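Local coordinates for protein phosphatidylinositol-specific phospholipase C (Listeria monocytogenes, PDB 2PLC) that belongs to the phosphatidylinositol-specific phospholipase C family and is built on a parallel-stranded fold of the TIM-barrel type, at residues 13-18 with 140-145; 19-24 with 252-257; 58-63 with 100-105; 155-160 with 173-178; 179-184 with 211-216. All coordinates share one frame; numbering follows the deposited sequence.

Contact 1. Residues 13-18 with 140-145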
# COMPACT_ATOMS: atom_id res chain seq x y z
N THR A 13 11.12 -10.23 15.48
CA THR A 13 11.95 -9.09 15.84
C THR A 13 12.28 -8.16 14.67
O THR A 13 12.76 -7.05 14.89
CB THR A 13 13.28 -9.57 16.48
OG1 THR A 13 13.98 -10.42 15.57
CG2 THR A 13 13.00 -10.34 17.77
N THR A 14 12.03 -8.61 13.44
CA THR A 14 12.31 -7.79 12.26
C THR A 14 11.41 -6.57 12.23
O THR A 14 10.21 -6.66 12.49
CB THR A 14 12.10 -8.58 10.95
OG1 THR A 14 12.86 -9.79 11.00
CG2 THR A 14 12.56 -7.75 9.76
N ASN A 15 12.00 -5.41 11.94
CA ASN A 15 11.24 -4.17 11.87
C ASN A 15 10.60 -4.05 10.49
O ASN A 15 11.13 -4.54 9.49
CB ASN A 15 12.14 -2.96 12.14
CG ASN A 15 11.34 -1.69 12.36
OD1 ASN A 15 11.11 -0.93 11.42
ND2 ASN A 15 10.92 -1.45 13.59
N LEU A 16 9.45 -3.40 10.44
CA LEU A 16 8.73 -3.23 9.18
C LEU A 16 9.55 -2.43 8.16
O LEU A 16 9.44 -2.67 6.96
CB LEU A 16 7.39 -2.54 9.44
CG LEU A 16 6.12 -3.14 8.83
CD1 LEU A 16 5.99 -4.61 9.18
CD2 LEU A 16 4.92 -2.37 9.35
N ALA A 17 10.38 -1.51 8.64
CA ALA A 17 11.21 -0.68 7.76
C ALA A 17 12.39 -1.43 7.15
O ALA A 17 13.00 -0.97 6.19
CB ALA A 17 11.70 0.54 8.51
N ALA A 18 12.70 -2.59 7.72
CA ALA A 18 13.80 -3.41 7.24
C ALA A 18 13.36 -4.41 6.16
O ALA A 18 14.13 -5.29 5.77
CB ALA A 18 14.42 -4.17 8.40
N ASN A 140 5.64 7.87 17.16
CA ASN A 140 5.54 7.50 15.74
C ASN A 140 6.68 6.61 15.24
O ASN A 140 7.22 6.80 14.14
CB ASN A 140 5.32 8.73 14.84
CG ASN A 140 6.54 9.63 14.72
OD1 ASN A 140 7.28 9.85 15.68
ND2 ASN A 140 6.74 10.19 13.53
N LYS A 141 7.03 5.62 16.05
CA LYS A 141 8.09 4.67 15.75
C LYS A 141 7.51 3.49 14.98
O LYS A 141 6.43 3.01 15.30
CB LYS A 141 8.75 4.20 17.05
CG LYS A 141 9.92 3.25 16.88
CD LYS A 141 9.62 1.89 17.48
CE LYS A 141 10.77 0.92 17.28
NZ LYS A 141 10.47 -0.43 17.84
N ILE A 142 8.22 3.04 13.94
CA ILE A 142 7.77 1.92 13.13
C ILE A 142 7.87 0.62 13.94
O ILE A 142 8.93 0.30 14.48
CB ILE A 142 8.59 1.79 11.82
CG1 ILE A 142 8.31 2.98 10.89
CG2 ILE A 142 8.21 0.50 11.09
CD1 ILE A 142 9.00 4.26 11.27
N PRO A 143 6.76 -0.14 14.02
CA PRO A 143 6.68 -1.40 14.76
C PRO A 143 7.37 -2.60 14.13
O PRO A 143 7.69 -2.60 12.94
CB PRO A 143 5.18 -1.64 14.85
CG PRO A 143 4.69 -1.08 13.56
CD PRO A 143 5.45 0.23 13.47
N THR A 144 7.59 -3.62 14.95
CA THR A 144 8.21 -4.86 14.52
C THR A 144 7.08 -5.81 14.16
O THR A 144 5.92 -5.56 14.51
CB THR A 144 9.09 -5.49 15.63
OG1 THR A 144 8.28 -5.82 16.77
CG2 THR A 144 10.16 -4.51 16.07
N LEU A 145 7.40 -6.89 13.46
CA LEU A 145 6.40 -7.87 13.06
C LEU A 145 5.64 -8.46 14.23
O LEU A 145 4.51 -8.93 14.08
CB LEU A 145 7.05 -8.99 12.25
CG LEU A 145 7.47 -8.68 10.81
CD1 LEU A 145 8.04 -9.93 10.20
CD2 LEU A 145 6.26 -8.23 10.01
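An Asx turn at Asn15, joined by a single beta bridge to Thr144, pins the loop before strand 20-24 to the loop that leads toward strand 152-157. Both loops lie near the N-terminal ends of barrel strands. Two backbone bonds make the bridge. Leu145 N donates to Thr14 O at 3.0 Å, and Leu16 N donates to Pro143 O at 3.2 Å. The Asn15 amide works in two directions. Its ND2 gives a bond to Ile142 O at 2.8 Å, with that oxygen near the amide plane. Its OD1 takes the N-H of Ala17 at 2.9 Å, which closes the Asx turn. Placing CG trans to the backbone N of Asn15 (chi1 -168°) brings the amide alongside the 142-143 peptide. Ile142 crosses it at about a right angle, with CG2 lying 3.3 Å from Asn15 OD1. The same methyl packs on Leu16 CB at 3.6 Å. Further along, Leu16 CD1 meets Leu145 CD2 at 3.7 Å, again with the side chains crossed. Outside the pair, Thr144 OG1 is hydrogen-bonded to Asp147. With both ends of its amide bonded, Asn15 is fixed in rotation and ties the short 3-10 turn to the second loop.

Contact 2. Residues 19-24 with 252-257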
# COMPACT_ATOMS: atom_id res chain seq x y z
N LEU A 19 12.14 -4.24 5.64
CA LEU A 19 11.61 -5.15 4.63
C LEU A 19 11.43 -4.58 3.23
O LEU A 19 11.42 -3.37 3.03
CB LEU A 19 10.25 -5.70 5.08
CG LEU A 19 10.13 -6.48 6.39
CD1 LEU A 19 8.66 -6.75 6.67
CD2 LEU A 19 10.90 -7.77 6.29
N SER A 20 11.30 -5.50 2.27
CA SER A 20 11.04 -5.17 0.87
C SER A 20 9.60 -5.67 0.71
O SER A 20 9.33 -6.87 0.75
CB SER A 20 11.98 -5.94 -0.05
OG SER A 20 13.32 -5.54 0.17
N ILE A 21 8.67 -4.73 0.56
CA ILE A 21 7.26 -5.08 0.46
C ILE A 21 6.60 -4.71 -0.86
O ILE A 21 6.76 -3.59 -1.34
CB ILE A 21 6.48 -4.38 1.59
CG1 ILE A 21 7.12 -4.72 2.95
CG2 ILE A 21 5.01 -4.79 1.56
CD1 ILE A 21 6.62 -3.87 4.09
N PRO A 22 5.88 -5.67 -1.49
CA PRO A 22 5.18 -5.45 -2.76
C PRO A 22 3.85 -4.78 -2.44
O PRO A 22 3.16 -5.19 -1.50
CB PRO A 22 4.92 -6.87 -3.27
CG PRO A 22 5.74 -7.78 -2.38
CD PRO A 22 5.75 -7.07 -1.06
N GLY A 23 3.49 -3.76 -3.20
CA GLY A 23 2.23 -3.07 -2.97
C GLY A 23 1.57 -2.71 -4.28
O GLY A 23 2.19 -2.81 -5.33
N THR A 24 0.31 -2.30 -4.23
CA THR A 24 -0.42 -1.91 -5.43
C THR A 24 -0.92 -0.47 -5.33
O THR A 24 -1.32 -0.01 -4.26
CB THR A 24 -1.63 -2.82 -5.68
OG1 THR A 24 -2.38 -2.95 -4.47
CG2 THR A 24 -1.19 -4.19 -6.16
N LEU A 252 14.42 -2.83 0.80
CA LEU A 252 14.20 -1.80 -0.20
C LEU A 252 12.94 -0.96 0.01
O LEU A 252 12.66 -0.04 -0.76
CB LEU A 252 14.17 -2.44 -1.59
CG LEU A 252 15.36 -3.35 -1.93
CD1 LEU A 252 15.18 -3.91 -3.33
CD2 LEU A 252 16.67 -2.59 -1.82
N GLY A 253 12.18 -1.27 1.05
CA GLY A 253 10.96 -0.53 1.32
C GLY A 253 9.77 -1.07 0.55
O GLY A 253 9.79 -2.19 0.06
N ILE A 254 8.74 -0.24 0.44
CA ILE A 254 7.51 -0.61 -0.25
C ILE A 254 7.51 -0.19 -1.72
O ILE A 254 7.55 1.00 -2.04
CB ILE A 254 6.29 0.00 0.45
CG1 ILE A 254 6.34 -0.34 1.94
CG2 ILE A 254 5.00 -0.54 -0.16
CD1 ILE A 254 5.38 0.44 2.78
N LEU A 255 7.49 -1.18 -2.60
CA LEU A 255 7.48 -0.96 -4.05
C LEU A 255 6.03 -1.05 -4.51
O LEU A 255 5.45 -2.14 -4.58
CB LEU A 255 8.37 -1.99 -4.74
CG LEU A 255 9.85 -1.95 -4.28
CD1 LEU A 255 10.68 -3.02 -4.96
CD2 LEU A 255 10.44 -0.57 -4.55
N ILE A 256 5.45 0.11 -4.80
CA ILE A 256 4.05 0.27 -5.19
C ILE A 256 3.85 0.28 -6.71
O ILE A 256 4.25 1.23 -7.39
CB ILE A 256 3.49 1.54 -4.52
CG1 ILE A 256 3.94 1.58 -3.05
CG2 ILE A 256 1.99 1.56 -4.58
CD1 ILE A 256 3.64 2.87 -2.35
N MET A 257 3.14 -0.73 -7.21
CA MET A 257 2.94 -0.89 -8.65
C MET A 257 1.52 -0.94 -9.22
O MET A 257 0.53 -1.16 -8.50
CB MET A 257 3.64 -2.19 -9.09
CG MET A 257 5.05 -2.36 -8.59
SD MET A 257 5.61 -4.06 -8.71
CE MET A 257 4.94 -4.73 -7.17
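Ile254 and Ile21 run next to each other from paired parallel strands, on the same face. Ile254 CB lies 4.0 Å from Ile21 O, and CG2 lies 3.7 Å from that oxygen. CG1 is anti to the carbonyl carbon (chi1 -52°), which carries it past the flank of Ile21, 4.1 Å from both CB and CD1 of Ile21. The tip, CD1, continues to Leu214 of the next strand. Ile256 points to this same face of the sheet, and its CG2 comes to 3.6 Å from Thr24 C.

The other face carries Ser20, Pro22, Thr24, Leu255 and Met257. Here the Met257 chain bends at chi3, and its CE reaches 3.8 Å from Gly23 O. Helices 226-246 and 262-269 cover this side. Ser20 OG accepts Leu252 N at 3.0 Å, an almost straight bond, and is also hydrogen-bonded to Asn271.

The backbones form a regular parallel ladder. Ile21 N donates to Gly253 O at 2.8 Å, and Leu255 N to Ile21 O at 2.8 Å. Gly23 N and Met257 N continue it. Pro22 has no N-H, but the donors of strand 20-24 on this edge are Ile21 and Gly23. The first and last strands of the fold are thus held by backbone bonds between a face of isoleucines and a helix-covered, mostly apolar face, whose polar members are Ser20 and Thr24, the latter bonded to Thr27.

Contact 3. Residues 58-63 with 100-105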
# COMPACT_ATOMS: atom_id res chain seq x y z
N ILE A 58 0.80 -9.33 -2.18
CA ILE A 58 0.70 -7.89 -1.97
C ILE A 58 0.40 -7.65 -0.49
O ILE A 58 -0.49 -8.28 0.07
CB ILE A 58 -0.44 -7.28 -2.83
CG1 ILE A 58 -0.14 -7.45 -4.32
CG2 ILE A 58 -0.66 -5.81 -2.48
CD1 ILE A 58 1.17 -6.84 -4.78
N ARG A 59 1.16 -6.76 0.14
CA ARG A 59 0.94 -6.47 1.56
C ARG A 59 0.71 -5.00 1.83
O ARG A 59 0.61 -4.58 2.98
CB ARG A 59 2.10 -6.99 2.41
CG ARG A 59 2.18 -8.50 2.50
CD ARG A 59 0.97 -9.12 3.17
NE ARG A 59 1.04 -10.57 3.15
CZ ARG A 59 0.55 -11.34 2.18
NH1 ARG A 59 -0.07 -10.79 1.14
NH2 ARG A 59 0.71 -12.66 2.22
N TYR A 60 0.68 -4.22 0.76
CA TYR A 60 0.41 -2.80 0.88
C TYR A 60 -0.71 -2.50 -0.09
O TYR A 60 -0.63 -2.87 -1.26
CB TYR A 60 1.64 -1.97 0.50
CG TYR A 60 1.33 -0.50 0.30
CD1 TYR A 60 1.33 0.38 1.37
CD2 TYR A 60 0.99 -0.01 -0.96
CE1 TYR A 60 1.00 1.72 1.20
CE2 TYR A 60 0.65 1.32 -1.15
CZ TYR A 60 0.66 2.18 -0.06
OH TYR A 60 0.32 3.50 -0.24
N ILE A 61 -1.78 -1.89 0.41
CA ILE A 61 -2.90 -1.54 -0.46
C ILE A 61 -3.21 -0.06 -0.37
O ILE A 61 -2.93 0.59 0.63
CB ILE A 61 -4.16 -2.40 -0.17
CG1 ILE A 61 -4.61 -2.25 1.28
CG2 ILE A 61 -3.86 -3.86 -0.48
CD1 ILE A 61 -5.83 -3.08 1.62
N ASP A 62 -3.77 0.47 -1.45
CA ASP A 62 -4.08 1.88 -1.57
C ASP A 62 -5.58 1.99 -1.84
O ASP A 62 -6.05 1.76 -2.96
CB ASP A 62 -3.24 2.41 -2.73
CG ASP A 62 -3.50 3.86 -3.05
OD1 ASP A 62 -4.27 4.53 -2.33
OD2 ASP A 62 -2.91 4.32 -4.05
N ILE A 63 -6.34 2.35 -0.81
CA ILE A 63 -7.79 2.46 -0.88
C ILE A 63 -8.28 3.91 -0.87
O ILE A 63 -7.97 4.67 0.05
CB ILE A 63 -8.44 1.69 0.29
CG1 ILE A 63 -7.89 0.26 0.35
CG2 ILE A 63 -9.97 1.67 0.14
CD1 ILE A 63 -8.19 -0.59 -0.86
N THR A 100 0.70 -9.19 7.84
CA THR A 100 0.35 -7.82 8.21
C THR A 100 0.11 -7.03 6.93
O THR A 100 0.77 -7.24 5.92
CB THR A 100 1.44 -7.12 9.07
OG1 THR A 100 1.14 -5.72 9.18
CG2 THR A 100 2.81 -7.30 8.46
N ILE A 101 -0.87 -6.13 6.98
CA ILE A 101 -1.20 -5.33 5.82
C ILE A 101 -1.10 -3.85 6.13
O ILE A 101 -1.53 -3.39 7.18
CB ILE A 101 -2.62 -5.69 5.30
CG1 ILE A 101 -2.61 -7.14 4.80
CG2 ILE A 101 -3.05 -4.74 4.19
CD1 ILE A 101 -3.94 -7.66 4.37
N ILE A 102 -0.44 -3.14 5.23
CA ILE A 102 -0.27 -1.70 5.36
C ILE A 102 -1.32 -1.13 4.42
O ILE A 102 -1.35 -1.48 3.24
CB ILE A 102 1.13 -1.26 4.95
CG1 ILE A 102 2.17 -2.04 5.76
CG2 ILE A 102 1.29 0.24 5.15
CD1 ILE A 102 3.58 -1.87 5.28
N MET A 103 -2.17 -0.26 4.94
CA MET A 103 -3.24 0.30 4.15
C MET A 103 -3.35 1.81 4.15
O MET A 103 -3.54 2.44 5.20
CB MET A 103 -4.57 -0.31 4.61
CG MET A 103 -5.79 0.26 3.92
SD MET A 103 -7.30 -0.48 4.54
CE MET A 103 -8.04 0.91 5.35
N ARG A 104 -3.26 2.39 2.96
CA ARG A 104 -3.40 3.82 2.79
C ARG A 104 -4.88 4.05 2.55
O ARG A 104 -5.47 3.45 1.65
CB ARG A 104 -2.60 4.27 1.57
CG ARG A 104 -2.81 5.72 1.21
CD ARG A 104 -2.22 6.02 -0.15
NE ARG A 104 -2.37 7.43 -0.51
CZ ARG A 104 -1.84 7.98 -1.60
NH1 ARG A 104 -1.13 7.24 -2.44
NH2 ARG A 104 -1.97 9.28 -1.83
N LEU A 105 -5.50 4.86 3.40
CA LEU A 105 -6.91 5.17 3.26
C LEU A 105 -6.99 6.65 2.95
O LEU A 105 -6.70 7.49 3.81
CB LEU A 105 -7.68 4.83 4.54
CG LEU A 105 -9.16 5.22 4.56
CD1 LEU A 105 -9.90 4.58 3.39
CD2 LEU A 105 -9.78 4.79 5.88
O HOH W 1 -0.16 4.53 -2.90
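Tyr60, Asp62 and Arg104 meet around water 1 on one face of two parallel barrel strands. Tyr60 OH lies 2.9 Å from this water. Arg104 NH1 donates to it at 2.9 Å, with the water in the guanidinium plane. The water's bond to Asp62 OD2 is weak, at 3.0 Å. The direct salt bridge is long, with Asp62 OD2 3.8 Å from Arg104 NH1, and no N-H points at the oxygen. The two side chains run alongside each other with planes 7° apart, but Asp62 OD2 sits well out of the guanidinium plane. The carboxylate comes closer to the arginine's aliphatic chain, with Asp62 OD1 3.3 Å from Arg104 CD. Tyr60 OH also touches Arg104 CB at 3.5 Å. A trans chi1 (173°) and an extended chain carry the Arg104 guanidinium out to the water.

A second shell sets these groups. Asp62 OD1 has a salt bridge to Arg64 and OD2 takes the N-H of Asp26, while Arg104 NH2 pairs with Glu157. Beneath them, backbone bonds such as Arg104 N to Ile61 O keep the strands in step.

The opposite face is apolar. Ile61 CG1 packs on Met103 CG at 3.8 Å, and helix 82-95 lies over Ile61, Ile63 and Ile101. The chemistry is therefore divided: apolar side chains pack against the helix, while the inner face holds a buried, water-bridged polar cluster beside an apolar Tyr60-Ile102 contact.

Contact 4. Residues 155-160 with 173-178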
# COMPACT_ATOMS: atom_id res chain seq x y z
N LEU A 155 -2.65 4.00 7.29
CA LEU A 155 -1.97 5.24 6.93
C LEU A 155 -3.07 6.16 6.44
O LEU A 155 -3.51 6.06 5.30
CB LEU A 155 -0.93 5.01 5.83
CG LEU A 155 0.25 4.10 6.16
CD1 LEU A 155 1.17 3.99 4.96
CD2 LEU A 155 1.01 4.65 7.35
N SER A 156 -3.57 7.01 7.34
CA SER A 156 -4.66 7.93 7.03
C SER A 156 -4.25 9.18 6.26
O SER A 156 -3.30 9.86 6.63
CB SER A 156 -5.40 8.36 8.30
OG SER A 156 -6.06 7.26 8.89
N GLU A 157 -5.04 9.50 5.24
CA GLU A 157 -4.81 10.68 4.42
C GLU A 157 -6.14 11.39 4.21
O GLU A 157 -7.03 10.88 3.53
CB GLU A 157 -4.21 10.29 3.07
CG GLU A 157 -3.95 11.48 2.16
CD GLU A 157 -3.24 11.10 0.88
OE1 GLU A 157 -3.13 9.89 0.58
OE2 GLU A 157 -2.80 12.01 0.15
N ASN A 158 -6.27 12.56 4.83
CA ASN A 158 -7.48 13.35 4.70
C ASN A 158 -7.25 14.82 5.04
O ASN A 158 -6.11 15.24 5.27
CB ASN A 158 -8.63 12.76 5.54
CG ASN A 158 -8.24 12.50 6.98
OD1 ASN A 158 -8.83 11.64 7.64
ND2 ASN A 158 -7.25 13.23 7.48
N HIS A 159 -8.34 15.58 5.05
CA HIS A 159 -8.31 17.01 5.33
C HIS A 159 -7.70 17.37 6.69
O HIS A 159 -6.94 18.34 6.79
CB HIS A 159 -9.74 17.56 5.21
CG HIS A 159 -9.83 19.05 5.33
ND1 HIS A 159 -8.72 19.88 5.32
CD2 HIS A 159 -10.90 19.87 5.48
CE1 HIS A 159 -9.11 21.13 5.45
NE2 HIS A 159 -10.43 21.16 5.55
N THR A 160 -7.99 16.58 7.72
CA THR A 160 -7.48 16.83 9.07
C THR A 160 -5.96 16.77 9.19
O THR A 160 -5.37 17.44 10.04
CB THR A 160 -8.09 15.85 10.09
OG1 THR A 160 -7.55 14.54 9.90
CG2 THR A 160 -9.61 15.79 9.94
N MET A 173 -1.16 5.43 11.84
CA MET A 173 -0.51 6.73 11.74
C MET A 173 -0.97 7.53 10.52
O MET A 173 -1.74 7.06 9.69
CB MET A 173 1.02 6.57 11.73
CG MET A 173 1.51 5.40 10.89
SD MET A 173 3.27 5.00 11.06
CE MET A 173 3.29 4.16 12.64
N GLN A 174 -0.48 8.76 10.43
CA GLN A 174 -0.81 9.67 9.34
C GLN A 174 0.05 9.41 8.10
O GLN A 174 1.26 9.21 8.19
CB GLN A 174 -0.61 11.11 9.81
CG GLN A 174 -0.92 12.15 8.77
CD GLN A 174 -0.05 13.38 8.90
OE1 GLN A 174 0.55 13.62 9.95
NE2 GLN A 174 0.03 14.17 7.83
N PHE A 175 -0.59 9.43 6.93
CA PHE A 175 0.11 9.24 5.67
C PHE A 175 0.90 10.51 5.46
O PHE A 175 0.35 11.61 5.53
CB PHE A 175 -0.89 9.05 4.52
CG PHE A 175 -0.25 8.84 3.18
CD1 PHE A 175 0.19 7.58 2.80
CD2 PHE A 175 -0.10 9.89 2.29
CE1 PHE A 175 0.77 7.37 1.55
CE2 PHE A 175 0.48 9.69 1.03
CZ PHE A 175 0.92 8.43 0.66
N GLY A 176 2.20 10.38 5.20
CA GLY A 176 3.03 11.56 5.00
C GLY A 176 3.70 12.06 6.27
O GLY A 176 4.26 13.15 6.29
N ALA A 177 3.63 11.26 7.33
CA ALA A 177 4.24 11.62 8.61
C ALA A 177 5.76 11.68 8.43
O ALA A 177 6.31 11.15 7.46
CB ALA A 177 3.87 10.59 9.67
N PRO A 178 6.47 12.34 9.37
CA PRO A 178 7.93 12.48 9.31
C PRO A 178 8.72 11.18 9.21
O PRO A 178 9.85 11.18 8.73
CB PRO A 178 8.25 13.21 10.61
CG PRO A 178 7.05 14.06 10.80
CD PRO A 178 5.93 13.09 10.51
O HOH W 2 -4.35 6.89 10.98
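Met173 O is gripped twice, by Ser156 N at 3.0 Å and by water 2 at 2.9 Å. The same water accepts the hydroxyl of Ser156 OG at 2.7 Å, so Ser156 holds one carbonyl both directly and through solvent. The next rung is Phe175 N to Ser156 O, at 2.8 Å and nearly straight. These bonds join the ends of parallel strands 152-157 and 169-174 in the mixed sheet. Beyond them the 173-178 segment leaves through a type II turn from Gln174 to Ala177, with Gly176 at its third position.

Phe175 points back at the other strand. Its side chain leaves the backbone with chi1 at -179°, which sends the ring out alongside the extended Glu157 chain. The carboxylate lies over one ring face, the planes 15° apart, with Glu157 OE1 3.5 Å from Phe175 CD2. Leu155 CB comes to the ring edge, 4.1 Å from Phe175 CD1. Leu155 itself runs beside Met173, its CD2 3.7 Å from Met173 CG.

Arg104 of the neighbouring strand 101-107 completes the group. It forms a salt bridge to Glu157 OE1 and a cation-pi contact with Phe175, whose ring also touches Ile182. A carboxylate against a ring face is a poor electrostatic match on its own. The arginine's positive charge probably makes it favourable, so that acid, ring and base stand as one unit.

Contact 5. Residues 179-184 with 211-216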
# COMPACT_ATOMS: atom_id res chain seq x y z
N ASN A 179 8.12 10.08 9.67
CA ASN A 179 8.77 8.77 9.64
C ASN A 179 8.64 8.04 8.29
O ASN A 179 9.05 6.88 8.16
CB ASN A 179 8.23 7.88 10.77
CG ASN A 179 6.72 7.67 10.68
OD1 ASN A 179 6.03 8.35 9.93
ND2 ASN A 179 6.21 6.73 11.46
N GLN A 180 8.07 8.73 7.31
CA GLN A 180 7.86 8.16 5.98
C GLN A 180 8.58 8.96 4.90
O GLN A 180 8.69 10.18 5.00
CB GLN A 180 6.37 8.14 5.66
CG GLN A 180 5.57 7.12 6.42
CD GLN A 180 4.11 7.52 6.55
OE1 GLN A 180 3.55 7.52 7.64
NE2 GLN A 180 3.50 7.89 5.43
N VAL A 181 9.06 8.27 3.88
CA VAL A 181 9.72 8.91 2.75
C VAL A 181 8.90 8.50 1.53
O VAL A 181 8.82 7.31 1.21
CB VAL A 181 11.18 8.45 2.59
CG1 VAL A 181 11.81 9.12 1.38
CG2 VAL A 181 11.97 8.78 3.84
N ILE A 182 8.29 9.47 0.86
CA ILE A 182 7.44 9.19 -0.29
C ILE A 182 7.93 9.66 -1.67
O ILE A 182 8.27 10.83 -1.87
CB ILE A 182 6.01 9.74 -0.06
CG1 ILE A 182 5.44 9.19 1.25
CG2 ILE A 182 5.08 9.35 -1.22
CD1 ILE A 182 4.11 9.77 1.63
N GLN A 183 7.99 8.72 -2.61
CA GLN A 183 8.37 9.03 -3.98
C GLN A 183 7.08 8.80 -4.76
O GLN A 183 6.62 7.67 -4.92
CB GLN A 183 9.48 8.10 -4.49
CG GLN A 183 9.96 8.40 -5.91
CD GLN A 183 9.10 7.76 -7.00
OE1 GLN A 183 9.19 6.56 -7.23
NE2 GLN A 183 8.28 8.56 -7.66
N ASP A 184 6.46 9.90 -5.19
CA ASP A 184 5.22 9.82 -5.93
C ASP A 184 5.20 10.79 -7.10
O ASP A 184 4.29 11.63 -7.22
CB ASP A 184 4.04 10.09 -4.99
CG ASP A 184 2.70 9.74 -5.61
OD1 ASP A 184 2.65 8.95 -6.58
OD2 ASP A 184 1.67 10.25 -5.12
N LYS A 211 12.80 4.46 8.92
CA LYS A 211 11.78 5.15 8.13
C LYS A 211 11.10 4.25 7.11
O LYS A 211 11.70 3.29 6.62
CB LYS A 211 12.38 6.36 7.41
CG LYS A 211 12.49 7.60 8.27
CD LYS A 211 13.10 8.75 7.49
CE LYS A 211 12.86 10.08 8.19
NZ LYS A 211 13.48 10.15 9.54
N LEU A 212 9.84 4.55 6.82
CA LEU A 212 9.08 3.79 5.83
C LEU A 212 9.20 4.49 4.49
O LEU A 212 8.94 5.69 4.38
CB LEU A 212 7.61 3.70 6.22
CG LEU A 212 7.17 2.52 7.09
CD1 LEU A 212 5.69 2.64 7.37
CD2 LEU A 212 7.48 1.21 6.39
N PHE A 213 9.62 3.74 3.47
CA PHE A 213 9.76 4.28 2.12
C PHE A 213 8.64 3.77 1.21
O PHE A 213 8.49 2.56 1.02
CB PHE A 213 11.11 3.89 1.53
CG PHE A 213 12.27 4.70 2.05
CD1 PHE A 213 12.76 4.48 3.33
CD2 PHE A 213 12.87 5.67 1.26
CE1 PHE A 213 13.85 5.22 3.82
CE2 PHE A 213 13.95 6.41 1.73
CZ PHE A 213 14.44 6.18 3.01
N LEU A 214 7.83 4.70 0.71
CA LEU A 214 6.74 4.38 -0.21
C LEU A 214 7.26 4.76 -1.59
O LEU A 214 7.27 5.93 -1.97
CB LEU A 214 5.48 5.18 0.14
CG LEU A 214 4.65 4.85 1.40
CD1 LEU A 214 4.07 3.47 1.28
CD2 LEU A 214 5.47 4.96 2.67
N ASN A 215 7.74 3.76 -2.32
CA ASN A 215 8.32 3.96 -3.65
C ASN A 215 7.33 3.63 -4.79
O ASN A 215 7.16 2.47 -5.15
CB ASN A 215 9.56 3.06 -3.74
CG ASN A 215 10.54 3.51 -4.81
OD1 ASN A 215 10.28 4.43 -5.58
ND2 ASN A 215 11.70 2.86 -4.84
N HIS A 216 6.70 4.65 -5.36
CA HIS A 216 5.75 4.46 -6.45
C HIS A 216 6.37 4.18 -7.81
O HIS A 216 7.10 5.02 -8.36
CB HIS A 216 4.82 5.66 -6.58
CG HIS A 216 3.81 5.76 -5.48
ND1 HIS A 216 4.07 6.41 -4.29
CD2 HIS A 216 2.56 5.26 -5.37
CE1 HIS A 216 3.01 6.31 -3.50
NE2 HIS A 216 2.08 5.61 -4.13
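Val181 presses on the face of Phe213 where strands 180-183 and 212-216, the two strands of a beta-alpha-beta unit, run side by side in parallel. This is the tight part of the contact. Val181 CB stands 3.7 Å from the ring centroid, a CH-pi contact displaced toward the rim. CG1 lies beside it, 3.5 Å from Phe213 CE2. The ring is buried, and Ala205 of the connecting helix 191-207 also packs on it, although Val181 itself stays partly exposed. The same helix borders Gln183 and Asn215, and Asn215 ND2 is hydrogen-bonded to Ile198 O.

The solvent side, at Ile182, Asp184 and Lys211, is looser. Lys211 sends only its aliphatic stem across, with CD 3.8 Å from Val181 CG2, and its chain turns at chi4 beyond that point. The face of Gln180, Leu212 and Leu214 is buried but more widely spaced. Gln180 and Leu212 touch there through methylene groups. Ile182 shares this face, and its nearest side-chain carbon pair with Leu214, Ile182 CG1 and Leu214 CB, is 4.2 Å apart. Leu214 reaches on to Ile254 and Ile256 of the next strand.

Backbone bonds run beneath both regions, among them Leu214 N to Val181 O at 2.8 Å. The ladder ends in a double grip. His216 N donates to Gln183 O at 3.1 Å. The ring of His216 adds a second bond from ND1 to that oxygen at 2.9 Å, while Asp184 OD1 lies over one face of the ring, 3.6 Å from His216 CG.

How the contacts relate
Contacts 2 and 3 are wholly buried, contact 5 is mostly so, and contacts 1 and 4 are only partly buried. Contacts 2 and 5 belong to one run of parallel strands, where 253-257 and 212-216 are neighbours. Contacts 3 and 4 are joined through strands 101-107 and 152-157. Probable backbone bonds between Pro22 O and Arg59 N and between Thr24 N and Tyr60 O link strands 20-24 and 60-65, so the two groups of strands continue into one barrel. Chemistry follows place. Contact 2 is largely apolar around its ladder, whereas contact 3 holds charges and water in the interior. Contact 4 meets those charges at a strand end. Contact 1 relies on loop amides, and its Ile142 packs against Leu212 of contact 5.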